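Local coordinates for fibronectin type III domain-containing protein (Simiduia agarivorans, PDB 6P2K) that probably hydrolyses xyloglucan or related beta-glucans as a glycoside hydrolase of family 74, in a catalytic region built of seven-bladed beta-propellers, at residues B[95-99]-B[100-104]; B[484-487]-B[488-492]; B[537-540]-B[541-545]. All coordinates share one frame; numbering follows the deposited sequence.

In the fold
All three contacts are local structures in the connections of propeller blades; GH74 catalytic regions pair two seven-bladed beta-propellers round a substrate cleft. Contact 1 lies across the chain's centre from the other two, its centre about 51 Å from that of contact 2 and about 58 Å from that of contact 3. Contacts 2 and 3 are neighbours, with nearest atoms about 8 Å apart: contact 2 is the turn leading into strand 493-496, and the helix of contact 3 packs on that strand. Contact 3 alone supplies a zinc ligand, Asp544. Contact 1 merely lies near another zinc site, the side chain of Ser101 being about 7 Å from that of Asp124, which binds that metal.

Contact 1 of 3, residues B[95-99]-B[100-104]; sequences PETEN and KSIAS
Thr97 and Ile102 meet where a tight turn delivers the chain into a strand, their side chains perpendicular to each other. CB of Thr97 lies 3.5 Å from CD1 of Ile102. From there the side chain forks. The methyl CG2 rests 3.6 Å from the same Ile102 CD1, which lies against the CB-CG2 bond of Thr97, nearly equidistant from both atoms. The other branch, OG1, stays 4.0 Å from Ile102 CD1; set between the backbone N and the carbonyl carbon (chi1 69°), it turns to its hydrogen-bond partners Leu81 N and Val94 O.

Behind this pair runs a type II beta turn from Thr97 to Lys100. Its closing bond, Lys100 N to Thr97 O, is 3.0 Å but weak, because the N-H...O angle is bent to 130°. Asn99 takes the third position with a positive phi of 64°, the left-handed backbone that a type II turn favours there. The CB-CG-CD part of Lys100 curls along the turn, bent at chi2 and chi3, before the amine leads off: CB is 3.2 Å from Thr97 O, CG 3.5 Å from Glu98 O and CD 3.5 Å from Asn99 O.

The turn links strand 92-93, at the edge of one four-stranded propeller blade, to strand 102-108, the first of the next. Ile102 shares a backbone hydrogen bond with Thr77 of strand 72-77, while Ser101 and Ala103 pack on Phe61 of strand 60-66.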
loop_
_atom_site.group_PDB
_atom_site.type_symbol
_atom_site.label_atom_id
_atom_site.label_comp_id
_atom_site.label_asym_id
_atom_site.label_seq_id
_atom_site.Cartn_x
_atom_site.Cartn_y
_atom_site.Cartn_z
ATOM N N PRO B 95 33.864 13.487 -60.736
ATOM C CA PRO B 95 34.161 14.913 -60.948
ATOM C C PRO B 95 33.107 15.648 -61.756
ATOM O O PRO B 95 32.889 16.843 -61.519
ATOM C CB PRO B 95 35.511 14.888 -61.682
ATOM C CG PRO B 95 36.051 13.502 -61.470
ATOM C CD PRO B 95 34.852 12.616 -61.387
ATOM N N GLU B 96 32.446 14.980 -62.703
ATOM C CA GLU B 96 31.456 15.668 -63.522
ATOM C C GLU B 96 30.221 16.052 -62.720
ATOM O O GLU B 96 29.516 16.998 -63.088
ATOM C CB GLU B 96 31.061 14.799 -64.716
ATOM C CG GLU B 96 32.210 14.495 -65.657
ATOM C CD GLU B 96 32.724 13.078 -65.508
ATOM O OE1 GLU B 96 32.932 12.417 -66.544
ATOM O OE2 GLU B 96 32.918 12.625 -64.358
ATOM N N THR B 97 29.945 15.344 -61.628
ATOM C CA THR B 97 28.773 15.610 -60.808
ATOM C C THR B 97 29.102 16.394 -59.544
ATOM O O THR B 97 28.258 16.478 -58.645
ATOM C CB THR B 97 28.078 14.297 -60.440
ATOM O OG1 THR B 97 28.904 13.545 -59.540
ATOM C CG2 THR B 97 27.812 13.469 -61.689
ATOM N N GLU B 98 30.304 16.959 -59.449
ATOM C CA GLU B 98 30.671 17.755 -58.285
ATOM C C GLU B 98 29.703 18.917 -58.119
ATOM O O GLU B 98 29.374 19.606 -59.087
ATOM C CB GLU B 98 32.102 18.278 -58.423
ATOM C CG GLU B 98 33.158 17.195 -58.290
ATOM C CD GLU B 98 34.485 17.715 -57.768
ATOM O OE1 GLU B 98 35.547 17.269 -58.257
ATOM O OE2 GLU B 98 34.462 18.571 -56.861
ATOM N N ASN B 99 29.240 19.127 -56.885
ATOM C CA ASN B 99 28.286 20.183 -56.550
ATOM C C ASN B 99 26.936 19.980 -57.235
ATOM O O ASN B 99 26.195 20.944 -57.449
ATOM C CB ASN B 99 28.856 21.570 -56.889
ATOM C CG ASN B 99 28.339 22.662 -55.971
ATOM O OD1 ASN B 99 27.393 22.455 -55.213
ATOM N ND2 ASN B 99 28.959 23.834 -56.039
ATOM N N LYS B 100 26.592 18.735 -57.575
ATOM C CA LYS B 100 25.353 18.407 -58.280
ATOM C C LYS B 100 24.598 17.344 -57.491
ATOM O O LYS B 100 24.966 16.169 -57.527
ATOM C CB LYS B 100 25.643 17.907 -59.696
ATOM C CG LYS B 100 26.264 18.932 -60.630
ATOM C CD LYS B 100 25.375 20.151 -60.784
ATOM C CE LYS B 100 24.101 19.799 -61.537
ATOM N NZ LYS B 100 23.478 20.990 -62.180
ATOM N N SER B 101 23.534 17.743 -56.798
ATOM C CA SER B 101 22.760 16.794 -56.001
ATOM C C SER B 101 22.075 15.767 -56.895
ATOM O O SER B 101 21.334 16.127 -57.815
ATOM C CB SER B 101 21.721 17.536 -55.162
ATOM O OG SER B 101 21.094 16.661 -54.244
ATOM N N ILE B 102 22.305 14.487 -56.607
ATOM C CA ILE B 102 21.795 13.382 -57.412
ATOM C C ILE B 102 20.978 12.456 -56.524
ATOM O O ILE B 102 21.429 12.072 -55.436
ATOM C CB ILE B 102 22.940 12.617 -58.099
ATOM C CG1 ILE B 102 23.657 13.536 -59.075
ATOM C CG2 ILE B 102 22.431 11.389 -58.832
ATOM C CD1 ILE B 102 24.960 12.997 -59.501
ATOM N N ALA B 103 19.784 12.084 -56.997
ATOM C CA ALA B 103 18.866 11.265 -56.218
ATOM C C ALA B 103 18.307 10.075 -56.991
ATOM O O ALA B 103 17.354 9.446 -56.519
ATOM C CB ALA B 103 17.709 12.119 -55.691
ATOM N N SER B 104 18.868 9.744 -58.153
ATOM C CA SER B 104 18.401 8.602 -58.930
ATOM C C SER B 104 19.554 8.045 -59.751
ATOM O O SER B 104 20.289 8.808 -60.385
ATOM C CB SER B 104 17.243 8.991 -59.859
ATOM O OG SER B 104 16.344 9.889 -59.233
#

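Contact 2 of 3, residues B[484-487]-B[488-492]; sequences LNTH and SPADQ
With CG of Asp491 set beside its own backbone N (chi1 -58°) and OG1 of Thr486 between N and carbonyl carbon (chi1 61°), the two side chains run antiparallel alongside each other and meet at OD1. Two donors from one residue grip that oxygen. Thr486 N reaches the syn lone pair of Asp491 OD1 at 3.1 Å, whereas Thr486 OG1 donates to the same OD1 at 3.0 Å from above the carboxylate plane, 50° out of it. A water also donates to Asp491 OD1 and accepts from Asn485 ND2, 3.0 Å from each. On the other branch, Asp491 OD2 lies 3.0 Å from His487 N and takes a weak bond from Ser488 N. Replacing Asp491 by an alanine removes both oxygens, and Thr486 N and OG1, like Ser488 N and the water, are likely to lose their acceptor, leaving the loop freer to open.

Ser488 OG, 2.8 Å from Thr486 OG1, accepts from Ala490 N at 2.9 Å, an ST turn within the type I beta turn from Ser488 to Asp491. Within 484-487, Leu484 CB sits 3.7 Å above the centre of the His487 ring, whose NE2 bonds to His409 ND1.

This loop joins strands 478-483 and 493-496, the last two of a four-stranded antiparallel blade. Leu484 and His487 lie against strand 459-467, and Pro489 touches Val383 of strand 381-385.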
loop_
_atom_site.group_PDB
_atom_site.type_symbol
_atom_site.label_atom_id
_atom_site.label_comp_id
_atom_site.label_asym_id
_atom_site.label_seq_id
_atom_site.Cartn_x
_atom_site.Cartn_y
_atom_site.Cartn_z
ATOM N N LEU B 484 15.277 8.849 -8.872
ATOM C CA LEU B 484 15.807 7.526 -9.200
ATOM C C LEU B 484 15.749 6.630 -7.962
ATOM O O LEU B 484 16.762 6.207 -7.400
ATOM C CB LEU B 484 17.221 7.645 -9.756
ATOM C CG LEU B 484 17.327 8.448 -11.057
ATOM C CD1 LEU B 484 18.784 8.709 -11.421
ATOM C CD2 LEU B 484 16.608 7.727 -12.192
ATOM N N ASN B 485 14.512 6.355 -7.539
ATOM C CA ASN B 485 14.298 5.508 -6.370
ATOM C C ASN B 485 14.801 4.092 -6.614
ATOM O O ASN B 485 15.369 3.463 -5.715
ATOM C CB ASN B 485 12.815 5.486 -6.001
ATOM C CG ASN B 485 12.319 6.825 -5.493
ATOM O OD1 ASN B 485 12.918 7.424 -4.601
ATOM N ND2 ASN B 485 11.219 7.304 -6.062
ATOM N N THR B 486 14.600 3.571 -7.824
ATOM C CA THR B 486 14.971 2.202 -8.140
ATOM C C THR B 486 15.946 2.079 -9.301
ATOM O O THR B 486 16.424 0.969 -9.558
ATOM C CB THR B 486 13.722 1.362 -8.461
ATOM O OG1 THR B 486 13.054 1.905 -9.608
ATOM C CG2 THR B 486 12.765 1.343 -7.278
ATOM N N HIS B 487 16.264 3.172 -9.995
ATOM C CA HIS B 487 17.072 3.120 -11.214
ATOM C C HIS B 487 16.495 2.089 -12.182
ATOM O O HIS B 487 17.193 1.216 -12.704
ATOM C CB HIS B 487 18.540 2.824 -10.894
ATOM C CG HIS B 487 19.228 3.926 -10.148
ATOM N ND1 HIS B 487 19.045 4.137 -8.797
ATOM C CD2 HIS B 487 20.092 4.883 -10.563
ATOM C CE1 HIS B 487 19.769 5.173 -8.412
ATOM N NE2 HIS B 487 20.415 5.643 -9.465
ATOM N N SER B 488 15.192 2.192 -12.402
ATOM C CA SER B 488 14.442 1.199 -13.158
ATOM C C SER B 488 13.321 1.918 -13.886
ATOM O O SER B 488 13.020 3.080 -13.588
ATOM C CB SER B 488 13.886 0.107 -12.236
ATOM O OG SER B 488 12.540 0.380 -11.899
ATOM N N PRO B 489 12.688 1.261 -14.864
ATOM C CA PRO B 489 11.532 1.883 -15.535
ATOM C C PRO B 489 10.386 2.227 -14.597
ATOM O O PRO B 489 9.469 2.945 -15.015
ATOM C CB PRO B 489 11.113 0.824 -16.563
ATOM C CG PRO B 489 12.370 0.088 -16.861
ATOM C CD PRO B 489 13.122 0.033 -15.555
ATOM N N ALA B 490 10.404 1.752 -13.350
ATOM C CA ALA B 490 9.344 2.096 -12.412
ATOM C C ALA B 490 9.406 3.556 -11.972
ATOM O O ALA B 490 8.384 4.096 -11.537
ATOM C CB ALA B 490 9.397 1.176 -11.191
ATOM N N ASP B 491 10.567 4.201 -12.072
ATOM C CA ASP B 491 10.663 5.616 -11.735
ATOM C C ASP B 491 9.848 6.449 -12.723
ATOM O O ASP B 491 9.682 6.077 -13.887
ATOM C CB ASP B 491 12.122 6.075 -11.737
ATOM C CG ASP B 491 12.988 5.292 -10.762
ATOM O OD1 ASP B 491 12.466 4.832 -9.723
ATOM O OD2 ASP B 491 14.198 5.142 -11.036
ATOM N N GLN B 492 9.347 7.594 -12.248
ATOM C CA GLN B 492 8.396 8.398 -13.006
ATOM C C GLN B 492 8.810 9.865 -13.058
ATOM O O GLN B 492 9.479 10.377 -12.154
ATOM C CB GLN B 492 6.983 8.300 -12.405
ATOM C CG GLN B 492 6.392 6.904 -12.433
ATOM C CD GLN B 492 6.232 6.377 -13.845
ATOM O OE1 GLN B 492 5.759 7.088 -14.735
ATOM N NE2 GLN B 492 6.635 5.128 -14.063
HETATM O O HOH W 1 10.128 5.294 -7.971
#

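Contact 3 of 3, residues B[537-540]-B[541-545]; sequences EDIG and RALDY. With ZN (zinc ion), chain O.
Asp544 follows Gly540 by one helical turn, and between that turn and a second subunit lies a zinc ion. OD2 of Asp544 binds the zinc at 2.2 Å, while OD1 of the same carboxylate stays off the metal. Two waters complete this side of the shell, one at 2.0 Å from the zinc and the other at 2.1 Å from it. The fourth ligand is Asp544 OD2 of the second subunit, so the metal bridges two copies of the same residue. The charge of two carboxylates facing one another would probably be eased by the zinc and by Arg548 of the second subunit, whose NH1 donates a hydrogen bond to Asp544 OD2 of this chain.

The next shell holds the ligand in place. Asp544 N bonds to Gly540 O at 2.8 Å, and with CG beside the backbone N (chi1 -72°) the carboxylate is carried past that carbonyl towards the metal; Trp457 NE1 adds a weak bond to OD1. Further out, Asp538 is the N-cap of the helix. Its OD1 takes Arg541 N at 3.1 Å, from 43° above the carboxylate plane, and Gly540 N more weakly, so two backbone N-H groups of the first turn find an acceptor. Ala542 N bonds to Asp538 O at 3.2 Å. On another side, Ile539 and Leu543 extend together from the same face of the helix, CG1 of Ile539 4.1 Å from CD1 of Leu543.

Helix 539-547 is inserted between strands 532-536 and 555-559 of one propeller blade. Ile539 and Leu543 pack on Leu496 of strand 493-496, from another blade, while Tyr545 meets Trp457 of the second subunit edge-to-face.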
loop_
_atom_site.group_PDB
_atom_site.type_symbol
_atom_site.label_atom_id
_atom_site.label_comp_id
_atom_site.label_asym_id
_atom_site.label_seq_id
_atom_site.Cartn_x
_atom_site.Cartn_y
_atom_site.Cartn_z
ATOM N N GLU B 537 16.080 26.446 -5.232
ATOM C CA GLU B 537 17.021 26.471 -4.116
ATOM C C GLU B 537 17.267 25.070 -3.565
ATOM O O GLU B 537 18.410 24.702 -3.268
ATOM C CB GLU B 537 16.499 27.399 -3.020
ATOM C CG GLU B 537 17.308 27.369 -1.736
ATOM C CD GLU B 537 18.513 28.286 -1.795
ATOM O OE1 GLU B 537 19.534 27.979 -1.138
ATOM O OE2 GLU B 537 18.437 29.315 -2.500
ATOM N N ASP B 538 16.206 24.276 -3.427
ATOM C CA ASP B 538 16.319 22.910 -2.922
ATOM C C ASP B 538 15.259 22.081 -3.632
ATOM O O ASP B 538 14.063 22.277 -3.396
ATOM C CB ASP B 538 16.137 22.864 -1.407
ATOM C CG ASP B 538 16.436 21.494 -0.820
ATOM O OD1 ASP B 538 15.846 20.493 -1.283
ATOM O OD2 ASP B 538 17.263 21.416 0.112
ATOM N N ILE B 539 15.692 21.160 -4.495
ATOM C CA ILE B 539 14.733 20.405 -5.288
ATOM C C ILE B 539 13.958 19.405 -4.436
ATOM O O ILE B 539 12.830 19.041 -4.786
ATOM C CB ILE B 539 15.440 19.710 -6.465
ATOM C CG1 ILE B 539 14.407 19.083 -7.403
ATOM C CG2 ILE B 539 16.437 18.671 -5.957
ATOM C CD1 ILE B 539 14.992 18.504 -8.651
ATOM N N GLY B 540 14.524 18.962 -3.311
ATOM C CA GLY B 540 13.753 18.132 -2.399
ATOM C C GLY B 540 12.549 18.864 -1.834
ATOM O O GLY B 540 11.449 18.312 -1.762
ATOM N N ARG B 541 12.743 20.122 -1.432
ATOM C CA ARG B 541 11.629 20.925 -0.937
ATOM C C ARG B 541 10.583 21.145 -2.023
ATOM O O ARG B 541 9.377 21.081 -1.759
ATOM C CB ARG B 541 12.152 22.261 -0.410
ATOM C CG ARG B 541 11.107 23.136 0.244
ATOM C CD ARG B 541 11.770 24.250 1.037
ATOM N NE ARG B 541 10.810 25.004 1.838
ATOM C CZ ARG B 541 10.552 26.298 1.671
ATOM N NH1 ARG B 541 11.186 26.987 0.731
ATOM N NH2 ARG B 541 9.662 26.902 2.446
ATOM N N ALA B 542 11.025 21.409 -3.255
ATOM C CA ALA B 542 10.080 21.551 -4.358
ATOM C C ALA B 542 9.294 20.264 -4.571
ATOM O O ALA B 542 8.100 20.302 -4.893
ATOM C CB ALA B 542 10.820 21.945 -5.635
ATOM N N LEU B 543 9.945 19.114 -4.388
ATOM C CA LEU B 543 9.227 17.854 -4.512
ATOM C C LEU B 543 8.303 17.617 -3.321
ATOM O O LEU B 543 7.247 16.993 -3.481
ATOM C CB LEU B 543 10.218 16.705 -4.692
ATOM C CG LEU B 543 10.841 16.693 -6.095
ATOM C CD1 LEU B 543 12.121 15.876 -6.158
ATOM C CD2 LEU B 543 9.833 16.185 -7.117
ATOM N N ASP B 544 8.668 18.113 -2.131
ATOM C CA ASP B 544 7.761 18.033 -0.986
ATOM C C ASP B 544 6.436 18.716 -1.306
ATOM O O ASP B 544 5.360 18.156 -1.067
ATOM C CB ASP B 544 8.410 18.646 0.272
ATOM C CG ASP B 544 9.512 17.769 0.845
ATOM O OD1 ASP B 544 9.649 16.609 0.402
ATOM O OD2 ASP B 544 10.239 18.242 1.742
ATOM N N TYR B 545 6.496 19.920 -1.880
ATOM C CA TYR B 545 5.276 20.623 -2.259
ATOM C C TYR B 545 4.536 19.891 -3.369
ATOM O O TYR B 545 3.304 19.787 -3.337
ATOM C CB TYR B 545 5.599 22.051 -2.702
ATOM C CG TYR B 545 5.709 23.035 -1.567
ATOM C CD1 TYR B 545 6.746 22.947 -0.646
ATOM C CD2 TYR B 545 4.780 24.058 -1.415
ATOM C CE1 TYR B 545 6.854 23.846 0.395
ATOM C CE2 TYR B 545 4.881 24.962 -0.374
ATOM C CZ TYR B 545 5.922 24.849 0.527
ATOM O OH TYR B 545 6.034 25.744 1.563
HETATM ZN ZN ZN O . 9.259 19.775 3.061
HETATM O O HOH W 2 10.722 20.054 4.369
HETATM O O HOH W 3 8.524 21.608 2.244
#